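Local coordinates for putative polyketide cyclase SMa1630 (PDB 4U13), which is a SnoaL-like protein of the NTF2 superfamily and a putative polyketide cyclase, at residues Asn11-Ala16 against Glu27-Asp32. Sequence-based numbering, arbitrary orientation.
Sequences NMYFDA and ETFAPD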
ATOM      1  N   ASN A  11      -2.249   1.588  10.479  1.00 56.60           N
ATOM      2  CA  ASN A  11      -2.318   1.773   9.037  1.00 61.47           C
ATOM      3  C   ASN A  11      -1.304   2.786   8.463  1.00 59.27           C
ATOM      4  O   ASN A  11      -0.787   2.628   7.342  1.00 55.03           O
ATOM      5  CB  ASN A  11      -3.697   2.233   8.718  1.00 69.67           C
ATOM      6  CG  ASN A  11      -4.167   1.699   7.432  1.00 80.45           C
ATOM      7  OD1 ASN A  11      -4.845   0.669   7.416  1.00 87.28           O
ATOM      8  ND2 ASN A  11      -3.813   2.378   6.330  1.00 83.59           N
HETATM    9  N   MSE A  12      -1.036   3.825   9.244  1.00 56.28           N
HETATM   10  CA  MSE A  12      -0.040   4.819   8.889  1.00 60.43           C
HETATM   11  C   MSE A  12       1.357   4.222   8.876  1.00 55.95           C
HETATM   12  O   MSE A  12       2.139   4.524   7.987  1.00 55.34           O
HETATM   13  CB  MSE A  12      -0.166   5.951   9.901  1.00 68.49           C
HETATM   14  CG  MSE A  12       0.666   7.193   9.537  1.00 88.41           C
HETATM   15 SE   MSE A  12       0.536   8.621  10.962  1.00120.06          SE
HETATM   16  CE  MSE A  12      -1.460   8.796  10.949  1.00 98.88           C
ATOM     17  N   TYR A  13       1.673   3.379   9.862  1.00 47.41           N
ATOM     18  CA  TYR A  13       2.903   2.630   9.865  1.00 46.28           C
ATOM     19  C   TYR A  13       3.135   1.891   8.545  1.00 46.00           C
ATOM     20  O   TYR A  13       4.148   2.107   7.882  1.00 47.27           O
ATOM     21  CB  TYR A  13       2.972   1.662  11.055  1.00 47.26           C
ATOM     22  CG  TYR A  13       4.238   0.876  11.006  1.00 45.91           C
ATOM     23  CD1 TYR A  13       5.407   1.378  11.540  1.00 47.05           C
ATOM     24  CD2 TYR A  13       4.294  -0.295  10.291  1.00 50.03           C
ATOM     25  CE1 TYR A  13       6.593   0.694  11.414  1.00 47.12           C
ATOM     26  CE2 TYR A  13       5.475  -0.996  10.133  1.00 47.15           C
ATOM     27  CZ  TYR A  13       6.618  -0.493  10.700  1.00 48.77           C
ATOM     28  OH  TYR A  13       7.812  -1.199  10.556  1.00 55.01           O
ATOM     29  N   PHE A  14       2.185   1.075   8.115  1.00 47.99           N
ATOM     30  CA  PHE A  14       2.387   0.247   6.926  1.00 45.63           C
ATOM     31  C   PHE A  14       2.382   1.034   5.644  1.00 47.15           C
ATOM     32  O   PHE A  14       3.076   0.661   4.704  1.00 46.18           O
ATOM     33  CB  PHE A  14       1.327  -0.845   6.842  1.00 46.06           C
ATOM     34  CG  PHE A  14       1.578  -1.961   7.814  1.00 45.46           C
ATOM     35  CD1 PHE A  14       2.625  -2.808   7.615  1.00 45.10           C
ATOM     36  CD2 PHE A  14       0.818  -2.104   8.949  1.00 46.13           C
ATOM     37  CE1 PHE A  14       2.877  -3.832   8.505  1.00 45.44           C
ATOM     38  CE2 PHE A  14       1.043  -3.117   9.824  1.00 45.54           C
ATOM     39  CZ  PHE A  14       2.117  -3.969   9.620  1.00 45.36           C
ATOM     40  N   ASP A  15       1.647   2.139   5.597  1.00 49.66           N
ATOM     41  CA  ASP A  15       1.612   3.016   4.375  1.00 52.36           C
ATOM     42  C   ASP A  15       2.958   3.697   4.169  1.00 51.01           C
ATOM     43  O   ASP A  15       3.499   3.818   3.023  1.00 49.36           O
ATOM     44  CB  ASP A  15       0.562   4.120   4.498  1.00 60.15           C
ATOM     45  CG  ASP A  15      -0.898   3.610   4.299  1.00 65.13           C
ATOM     46  OD1 ASP A  15      -1.121   2.676   3.501  1.00 68.55           O
ATOM     47  OD2 ASP A  15      -1.841   4.168   4.919  1.00 77.73           O
ATOM     48  N   ALA A  16       3.507   4.092   5.297  1.00 47.62           N
ATOM     49  CA  ALA A  16       4.794   4.764   5.316  1.00 49.48           C
ATOM     50  C   ALA A  16       5.960   3.823   5.085  1.00 49.29           C
ATOM     51  O   ALA A  16       6.870   4.152   4.340  1.00 49.70           O
ATOM     52  CB  ALA A  16       4.973   5.468   6.653  1.00 49.99           C
ATOM     53  N   GLU A  27       6.862  10.348  12.531  1.00 68.19           N
ATOM     54  CA  GLU A  27       5.728  10.940  13.268  1.00 71.89           C
ATOM     55  C   GLU A  27       4.734   9.845  13.787  1.00 68.47           C
ATOM     56  O   GLU A  27       3.767  10.137  14.473  1.00 66.87           O
ATOM     57  CB  GLU A  27       5.060  12.114  12.435  1.00 81.26           C
ATOM     58  CG  GLU A  27       4.311  11.774  11.120  1.00 88.07           C
ATOM     59  CD  GLU A  27       4.282  12.908  10.049  1.00 99.57           C
ATOM     60  OE1 GLU A  27       5.344  13.526   9.786  1.00103.60           O
ATOM     61  OE2 GLU A  27       3.208  13.156   9.417  1.00101.00           O
ATOM     62  N   THR A  28       5.017   8.575  13.505  1.00 62.45           N
ATOM     63  CA  THR A  28       4.147   7.468  13.875  1.00 61.16           C
ATOM     64  C   THR A  28       4.383   6.955  15.301  1.00 62.55           C
ATOM     65  O   THR A  28       3.459   6.471  15.954  1.00 67.32           O
ATOM     66  CB  THR A  28       4.318   6.361  12.819  1.00 60.70           C
ATOM     67  OG1 THR A  28       3.377   6.570  11.777  1.00 60.43           O
ATOM     68  CG2 THR A  28       4.094   5.034  13.340  1.00 61.22           C
ATOM     69  N   PHE A  29       5.613   7.075  15.790  1.00 62.15           N
ATOM     70  CA  PHE A  29       6.037   6.582  17.100  1.00 61.32           C
ATOM     71  C   PHE A  29       6.129   7.635  18.176  1.00 68.64           C
ATOM     72  O   PHE A  29       6.460   8.764  17.905  1.00 70.88           O
ATOM     73  CB  PHE A  29       7.415   6.016  16.975  1.00 60.68           C
ATOM     74  CG  PHE A  29       7.473   4.768  16.190  1.00 60.87           C
ATOM     75  CD1 PHE A  29       7.280   3.533  16.829  1.00 61.01           C
ATOM     76  CD2 PHE A  29       7.750   4.796  14.829  1.00 59.28           C
ATOM     77  CE1 PHE A  29       7.368   2.346  16.125  1.00 62.31           C
ATOM     78  CE2 PHE A  29       7.829   3.606  14.113  1.00 59.74           C
ATOM     79  CZ  PHE A  29       7.628   2.379  14.761  1.00 59.41           C
ATOM     80  N   ALA A  30       5.850   7.231  19.410  1.00 76.11           N
ATOM     81  CA  ALA A  30       6.005   8.087  20.583  1.00 77.59           C
ATOM     82  C   ALA A  30       7.477   8.374  20.723  1.00 80.07           C
ATOM     83  O   ALA A  30       8.284   7.560  20.301  1.00 78.54           O
ATOM     84  CB  ALA A  30       5.519   7.353  21.830  1.00 79.09           C
ATOM     85  N   PRO A  31       7.843   9.508  21.335  1.00 86.47           N
ATOM     86  CA  PRO A  31       9.283   9.804  21.484  1.00 91.01           C
ATOM     87  C   PRO A  31      10.065   8.712  22.271  1.00 92.17           C
ATOM     88  O   PRO A  31      11.250   8.425  21.965  1.00 86.53           O
ATOM     89  CB  PRO A  31       9.282  11.139  22.244  1.00 94.18           C
ATOM     90  CG  PRO A  31       7.908  11.710  22.063  1.00 93.33           C
ATOM     91  CD  PRO A  31       6.993  10.535  21.963  1.00 90.71           C
ATOM     92  N   ASP A  32       9.377   8.118  23.255  1.00 88.88           N
ATOM     93  CA  ASP A  32       9.923   7.100  24.138  1.00 85.96           C
ATOM     94  C   ASP A  32       9.733   5.654  23.600  1.00 80.59           C
ATOM     95  O   ASP A  32       9.895   4.685  24.338  1.00 78.90           O
ATOM     96  CB  ASP A  32       9.226   7.234  25.497  1.00 87.79           C
TER
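Tyr-13 and Met-12 of helix 8-19 pack against Thr-28 and Phe-29, where the chain leaves helix 22-26 and enters the short strand 29-30. This is the cone-like alpha+beta fold of the NTF2 superfamily, in which N-terminal helices pack against a curved sheet; here the contact joins the first helix to the chain just ahead of strand 33-37 of the sheet, and no hydrogen bond crosses it.

Aromatic packing comes first. The Tyr-13 ring puts its CE1 3.9 Å from CZ of Phe-29, and the CD1-CE1 bond of the tyrosine meets the CZ-CE2 end of the phenylalanine obliquely. With CG of Tyr-13 anti to the backbone N (chi1 178°), the ring reaches out from the helix to this meeting. Phe-96 makes an edge-to-face pair with Tyr-13, and Trp-51 of helix 44-59 also touches it, while Phe-29 rests on Ile-48 of that helix. Replacing Tyr-13 with an alanine would probably open a gap in this buried cluster and leave the end of the Phe-29 ring and the Phe-96 ring without their shared neighbour.

Thr-28 meets the helix with both branches, its methyl against the tyrosine and its hydroxyl beside the selenomethionine. The methyl CG2 sits at the edge of the Tyr-13 ring, near the ring plane, and lies 4.2 Å from CB of Tyr-13. The hydroxyl makes a weak hydrogen bond to the carbonyl of Ala-24, within helix 22-26, which gives this buried residue's polar group a partner. Met-12, a selenomethionine, lies alongside Thr-28 with the two side chains running counter to each other, extended as far as SE and then bent (chi3 -56°). In van der Waals contact, CG and SE of Met-12 each lie 3.6 Å from OG1 of Thr-28.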